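Local coordinates for lactococcal prophage ps3 protein 05 (Staphylococcus epidermidis ATCC 12228, PDB 3G8W) that probably transfers an acetyl group from acetyl-CoA to an acceptor that is not known, as a member of the GNAT acetyltransferase family, at residues B[5-10]-B[58-63]; B[119-124]-B[157-162]. All blocks are in the same frame, centred on the assembly; numbering follows the deposited sequence.

Interaction 1: residues B[5-10]-B[58-63]; sequences NNIRLL and FGAFED
Leu-10 meets Phe-61 at the apolar centre of this contact: its CD1 methyl comes to the rim of the ring, near the ring plane, 3.5 Å from Phe-61 CE2. The same methyl lies over the backbone at Gly-59, which has no side chain on that face. Leu-66 of the next strand touches both Leu-10 and Phe-61. Next to Leu-10 along the chain, Leu-9 CD1 sits above the middle of the Phe-58 ring, 4.3 Å from Phe-58 CZ. On the face of the sheet opposite Arg-8 and Phe-61, Ile-7 CG1 packs on the methyl of Ala-60, while Ile-7 CG2, anti to the backbone N, lies alongside the Gly-59 carbonyl. Helix 96-112 continues this layer, with Leu-102 and His-105 against Ile-7 and Ile-106 against Phe-58.

The pairing is that of the first two strands of a GNAT fold, antiparallel, with 6-9 outermost in the sheet of this chain. Gly-59 N bonds Arg-8 O at 3.2 Å, whereas the return bond from Arg-8 N to Gly-59 O is weak. Nearer the start of 5-10, Phe-61 N bonds Asn-6 O at 3.0 Å.

At the polar edge Arg-8 is extended from CG to NE and lays its guanidinium along the Phe-61 ring, the planes 18° apart, with Phe-61 CE2 under one face toward its rim. Arg-8 NH2, 3.6 Å from Phe-61 CZ, also forms a salt bridge with Asp-14; the rotation of the guanidinium is held as well by the hydrogen bond from Arg-8 NH1 to Leu-9 O, 3.1 Å long and close to the guanidinium plane.

Interaction 2: residues B[119-124]-B[157-162]; sequences MIAIAS and ENWLIY
Ile-120 and Leu-160 form one of two hydrogen-bonded pairs that join strands 117-123 and 153-163, antiparallel neighbours in the C-terminal half of the GNAT sheet. Both pairs are closed by bonds in each direction: Leu-160 N to Ile-120 O is 2.9 Å, and Asn-158 N to Ile-122 O is 2.7 Å. Between them, CA-H groups such as that of Ala-121 lean on carbonyl oxygens of the facing strand.

Apolar contacts occupy both faces. Toward helix 127-136, Ile-122 CD1 meets Leu-160 CD2 at 3.8 Å, and Ile-120 CG2 lies beside Leu-160 CB; Phe-133 of that helix touches both isoleucines. On the other face the selenomethionine Met-119 bends at its second and third torsions, bringing CE to 3.6 Å from Trp-159 CZ3. A cyclohexylaminoethanesulfonic acid molecule, probably from the crystallisation liquor, lies about 3 Å from the Met-119 side chain.

Among the polar groups, Ser-124 OG makes a weak hydrogen bond to Asn-158 OD1, which also accepts from Lys-130. Glu-157 OE1 is hydrogen-bonded to Ser-148 OG.

On the Met-119 face the Trp-159 indole, hydrogen-bonded through NE1 to Glu-144, makes a CH-pi contact: Ala-121 CB is 3.8 Å from the centroid of its six-membered ring, 10° off the normal.

In the fold
Interactions 1 and 2 belong to one mixed, seven-stranded sheet and sit on opposite sides of the chain's centre, their own centres 25 Å apart and their nearest atoms about 12 Å. They come in series along the chain: interaction 1 closes before interaction 2 opens. Strands 65-74 and 83-91 lie between them in the sheet, and helix 96-112, which packs on interaction 1, leads into strand 117-123 of interaction 2. The first contact joins an outermost strand to its neighbour; the second joins two inner strands. In GNAT enzymes acetyl-CoA generally binds where the two central parallel strands splay apart, here probably 83-91 and 117-123, so interaction 2 probably borders that region, while interaction 1 lies farther off.

Interaction 1: residues B[5-10]-B[58-63]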
loop_
_atom_site.group_PDB
_atom_site.type_symbol
_atom_site.label_atom_id
_atom_site.label_comp_id
_atom_site.label_asym_id
_atom_site.label_seq_id
_atom_site.Cartn_x
_atom_site.Cartn_y
_atom_site.Cartn_z
ATOM N N ASN B 5 27.577 -1.493 20.178
ATOM C CA ASN B 5 26.266 -2.077 20.566
ATOM C C ASN B 5 25.124 -1.038 20.531
ATOM O O ASN B 5 24.902 -0.315 21.508
ATOM C CB ASN B 5 26.370 -2.754 21.944
ATOM C CG ASN B 5 25.418 -3.953 22.100
ATOM O OD1 ASN B 5 24.223 -3.887 21.751
ATOM N ND2 ASN B 5 25.951 -5.055 22.648
ATOM N N ASN B 6 24.435 -0.954 19.387
ATOM C CA ASN B 6 23.188 -0.182 19.246
ATOM C C ASN B 6 22.549 -0.290 17.846
ATOM O O ASN B 6 22.961 -1.117 17.028
ATOM C CB ASN B 6 23.356 1.292 19.678
ATOM C CG ASN B 6 22.031 1.932 20.137
ATOM O OD1 ASN B 6 21.246 1.320 20.883
ATOM N ND2 ASN B 6 21.782 3.168 19.686
ATOM N N ILE B 7 21.550 0.561 17.595
ATOM C CA ILE B 7 20.722 0.534 16.381
ATOM C C ILE B 7 21.036 1.705 15.453
ATOM O O ILE B 7 21.084 2.860 15.882
ATOM C CB ILE B 7 19.205 0.579 16.724
ATOM C CG1 ILE B 7 18.834 -0.552 17.678
ATOM C CG2 ILE B 7 18.346 0.536 15.472
ATOM C CD1 ILE B 7 18.652 -0.082 19.111
ATOM N N ARG B 8 21.244 1.399 14.181
ATOM C CA ARG B 8 21.422 2.423 13.174
ATOM C C ARG B 8 20.578 2.106 11.949
ATOM O O ARG B 8 20.037 1.008 11.815
ATOM C CB ARG B 8 22.900 2.563 12.792
ATOM C CG ARG B 8 23.506 1.357 12.080
ATOM C CD ARG B 8 24.949 1.647 11.630
ATOM N NE ARG B 8 25.642 0.462 11.109
ATOM C CZ ARG B 8 25.424 -0.087 9.912
ATOM N NH1 ARG B 8 24.509 0.426 9.081
ATOM N NH2 ARG B 8 26.115 -1.168 9.551
ATOM N N LEU B 9 20.463 3.084 11.060
ATOM C CA LEU B 9 19.884 2.851 9.753
ATOM C C LEU B 9 20.803 1.928 8.962
ATOM O O LEU B 9 21.990 2.231 8.757
ATOM C CB LEU B 9 19.715 4.170 9.003
ATOM C CG LEU B 9 19.103 4.052 7.615
ATOM C CD1 LEU B 9 17.612 3.733 7.722
ATOM C CD2 LEU B 9 19.327 5.324 6.833
ATOM N N LEU B 10 20.260 0.786 8.549
ATOM C CA LEU B 10 20.939 -0.062 7.572
ATOM C C LEU B 10 21.042 0.648 6.230
ATOM O O LEU B 10 20.288 1.582 5.952
ATOM C CB LEU B 10 20.210 -1.392 7.407
ATOM C CG LEU B 10 20.846 -2.581 8.116
ATOM C CD1 LEU B 10 21.286 -2.215 9.545
ATOM C CD2 LEU B 10 19.929 -3.800 8.084
ATOM N N PHE B 58 15.841 -0.792 9.382
ATOM C CA PHE B 58 16.694 -0.588 10.551
ATOM C C PHE B 58 17.260 -1.890 11.073
ATOM O O PHE B 58 16.596 -2.929 10.991
ATOM C CB PHE B 58 15.929 0.075 11.666
ATOM C CG PHE B 58 15.510 1.468 11.368
ATOM C CD1 PHE B 58 16.182 2.536 11.941
ATOM C CD2 PHE B 58 14.406 1.715 10.556
ATOM C CE1 PHE B 58 15.764 3.829 11.691
ATOM C CE2 PHE B 58 13.982 3.016 10.294
ATOM C CZ PHE B 58 14.649 4.072 10.857
ATOM N N GLY B 59 18.471 -1.826 11.629
ATOM C CA GLY B 59 19.114 -2.991 12.245
ATOM C C GLY B 59 19.584 -2.767 13.670
ATOM O O GLY B 59 20.021 -1.673 14.015
ATOM N N ALA B 60 19.468 -3.799 14.506
ATOM C CA ALA B 60 20.096 -3.799 15.833
ATOM C C ALA B 60 21.410 -4.593 15.790
ATOM O O ALA B 60 21.472 -5.690 15.220
ATOM C CB ALA B 60 19.166 -4.365 16.868
ATOM N N PHE B 61 22.459 -4.032 16.387
ATOM C CA PHE B 61 23.786 -4.630 16.305
ATOM C C PHE B 61 24.364 -4.987 17.653
ATOM O O PHE B 61 24.442 -4.145 18.553
ATOM C CB PHE B 61 24.754 -3.707 15.570
ATOM C CG PHE B 61 24.566 -3.704 14.088
ATOM C CD1 PHE B 61 25.185 -4.669 13.295
ATOM C CD2 PHE B 61 23.747 -2.752 13.478
ATOM C CE1 PHE B 61 25.004 -4.678 11.915
ATOM C CE2 PHE B 61 23.563 -2.748 12.098
ATOM C CZ PHE B 61 24.192 -3.715 11.313
ATOM N N GLU B 62 24.750 -6.255 17.774
ATOM C CA GLU B 62 25.601 -6.738 18.854
ATOM C C GLU B 62 27.006 -6.872 18.251
ATOM O O GLU B 62 27.220 -7.704 17.366
ATOM C CB GLU B 62 25.085 -8.087 19.355
ATOM C CG GLU B 62 25.517 -8.481 20.757
ATOM C CD GLU B 62 25.370 -9.988 21.017
ATOM O OE1 GLU B 62 24.814 -10.698 20.134
ATOM O OE2 GLU B 62 25.821 -10.468 22.096
ATOM N N ASP B 63 27.948 -6.052 18.716
ATOM C CA ASP B 63 29.286 -5.952 18.100
ATOM C C ASP B 63 29.187 -5.915 16.563
ATOM O O ASP B 63 28.484 -5.063 16.006
ATOM C CB ASP B 63 30.212 -7.080 18.584
#

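Interaction 2: residues B[119-124]-B[157-162]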
loop_
_atom_site.group_PDB
_atom_site.type_symbol
_atom_site.label_atom_id
_atom_site.label_comp_id
_atom_site.label_asym_id
_atom_site.label_seq_id
_atom_site.Cartn_x
_atom_site.Cartn_y
_atom_site.Cartn_z
HETATM N N MSE B 119 1.269 1.160 10.844
HETATM C CA MSE B 119 0.525 -0.057 10.636
HETATM C C MSE B 119 1.426 -1.259 10.351
HETATM O O MSE B 119 2.501 -1.146 9.754
HETATM C CB MSE B 119 -0.460 0.107 9.489
HETATM C CG MSE B 119 -1.764 0.776 9.837
HETATM SE SE MSE B 119 -2.379 1.731 8.257
HETATM C CE MSE B 119 -3.124 0.332 7.169
ATOM N N ILE B 120 0.953 -2.422 10.761
ATOM C CA ILE B 120 1.602 -3.679 10.456
ATOM C C ILE B 120 0.521 -4.708 10.178
ATOM O O ILE B 120 -0.517 -4.725 10.836
ATOM C CB ILE B 120 2.580 -4.131 11.589
ATOM C CG1 ILE B 120 3.389 -5.350 11.162
ATOM C CG2 ILE B 120 1.888 -4.293 12.971
ATOM C CD1 ILE B 120 4.802 -5.339 11.776
ATOM N N ALA B 121 0.756 -5.523 9.157
ATOM C CA ALA B 121 -0.108 -6.642 8.829
ATOM C C ALA B 121 0.573 -7.886 9.349
ATOM O O ALA B 121 1.732 -8.162 9.007
ATOM C CB ALA B 121 -0.316 -6.732 7.331
ATOM N N ILE B 122 -0.130 -8.625 10.207
ATOM C CA ILE B 122 0.407 -9.865 10.797
ATOM C C ILE B 122 -0.473 -11.031 10.409
ATOM O O ILE B 122 -1.700 -10.913 10.455
ATOM C CB ILE B 122 0.493 -9.782 12.325
ATOM C CG1 ILE B 122 1.392 -8.607 12.723
ATOM C CG2 ILE B 122 1.074 -11.056 12.859
ATOM C CD1 ILE B 122 1.245 -8.093 14.147
ATOM N N ALA B 123 0.163 -12.139 10.017
ATOM C CA ALA B 123 -0.539 -13.370 9.630
ATOM C C ALA B 123 -1.402 -13.884 10.766
ATOM O O ALA B 123 -0.917 -14.117 11.865
ATOM C CB ALA B 123 0.451 -14.432 9.212
ATOM N N SER B 124 -2.683 -14.077 10.500
ATOM C CA SER B 124 -3.640 -14.423 11.550
ATOM C C SER B 124 -3.206 -15.491 12.559
ATOM O O SER B 124 -3.716 -15.526 13.673
ATOM C CB SER B 124 -4.996 -14.760 10.944
ATOM O OG SER B 124 -5.655 -13.540 10.599
ATOM N N GLU B 157 -4.847 -11.953 7.415
ATOM C CA GLU B 157 -3.972 -11.071 8.169
ATOM C C GLU B 157 -4.756 -10.148 9.068
ATOM O O GLU B 157 -5.880 -9.731 8.733
ATOM C CB GLU B 157 -3.015 -10.268 7.252
ATOM C CG GLU B 157 -1.788 -11.072 6.755
ATOM C CD GLU B 157 -0.891 -10.307 5.756
ATOM O OE1 GLU B 157 0.159 -10.860 5.324
ATOM O OE2 GLU B 157 -1.236 -9.161 5.394
ATOM N N ASN B 158 -4.161 -9.851 10.216
ATOM C CA ASN B 158 -4.720 -8.866 11.121
ATOM C C ASN B 158 -3.895 -7.626 10.963
ATOM O O ASN B 158 -2.668 -7.658 11.028
ATOM C CB ASN B 158 -4.745 -9.342 12.575
ATOM C CG ASN B 158 -5.967 -10.198 12.898
ATOM O OD1 ASN B 158 -5.848 -11.392 13.113
ATOM N ND2 ASN B 158 -7.139 -9.588 12.926
ATOM N N TRP B 159 -4.586 -6.536 10.693
ATOM C CA TRP B 159 -3.953 -5.277 10.556
ATOM C C TRP B 159 -4.053 -4.595 11.884
ATOM O O TRP B 159 -5.158 -4.410 12.427
ATOM C CB TRP B 159 -4.645 -4.447 9.494
ATOM C CG TRP B 159 -4.250 -4.788 8.094
ATOM C CD1 TRP B 159 -4.823 -5.725 7.305
ATOM C CD2 TRP B 159 -3.238 -4.161 7.300
ATOM N NE1 TRP B 159 -4.229 -5.730 6.068
ATOM C CE2 TRP B 159 -3.261 -4.775 6.034
ATOM C CE3 TRP B 159 -2.322 -3.128 7.532
ATOM C CZ2 TRP B 159 -2.400 -4.410 4.995
ATOM C CZ3 TRP B 159 -1.453 -2.740 6.478
ATOM C CH2 TRP B 159 -1.496 -3.400 5.230
ATOM N N LEU B 160 -2.877 -4.232 12.397
ATOM C CA LEU B 160 -2.765 -3.414 13.601
ATOM C C LEU B 160 -2.281 -1.985 13.337
ATOM O O LEU B 160 -1.547 -1.709 12.373
ATOM C CB LEU B 160 -1.820 -4.072 14.587
ATOM C CG LEU B 160 -2.220 -5.368 15.255
ATOM C CD1 LEU B 160 -2.563 -6.381 14.223
ATOM C CD2 LEU B 160 -1.013 -5.792 16.071
ATOM N N ILE B 161 -2.659 -1.096 14.241
ATOM C CA ILE B 161 -2.316 0.313 14.119
ATOM C C ILE B 161 -1.769 0.854 15.462
ATOM O O ILE B 161 -2.230 0.486 16.552
ATOM C CB ILE B 161 -3.530 1.126 13.585
ATOM C CG1 ILE B 161 -3.232 2.616 13.481
ATOM C CG2 ILE B 161 -4.765 0.911 14.471
ATOM C CD1 ILE B 161 -4.279 3.406 12.651
ATOM N N TYR B 162 -0.738 1.690 15.348
ATOM C CA TYR B 162 -0.202 2.430 16.466
ATOM C C TYR B 162 -0.196 3.890 16.055
ATOM O O TYR B 162 0.168 4.226 14.935
ATOM C CB TYR B 162 1.198 1.921 16.794
ATOM C CG TYR B 162 1.924 2.670 17.886
ATOM C CD1 TYR B 162 1.891 2.230 19.203
ATOM C CD2 TYR B 162 2.667 3.811 17.592
ATOM C CE1 TYR B 162 2.570 2.912 20.200
ATOM C CE2 TYR B 162 3.335 4.505 18.575
ATOM C CZ TYR B 162 3.294 4.050 19.877
ATOM O OH TYR B 162 3.987 4.749 20.847
#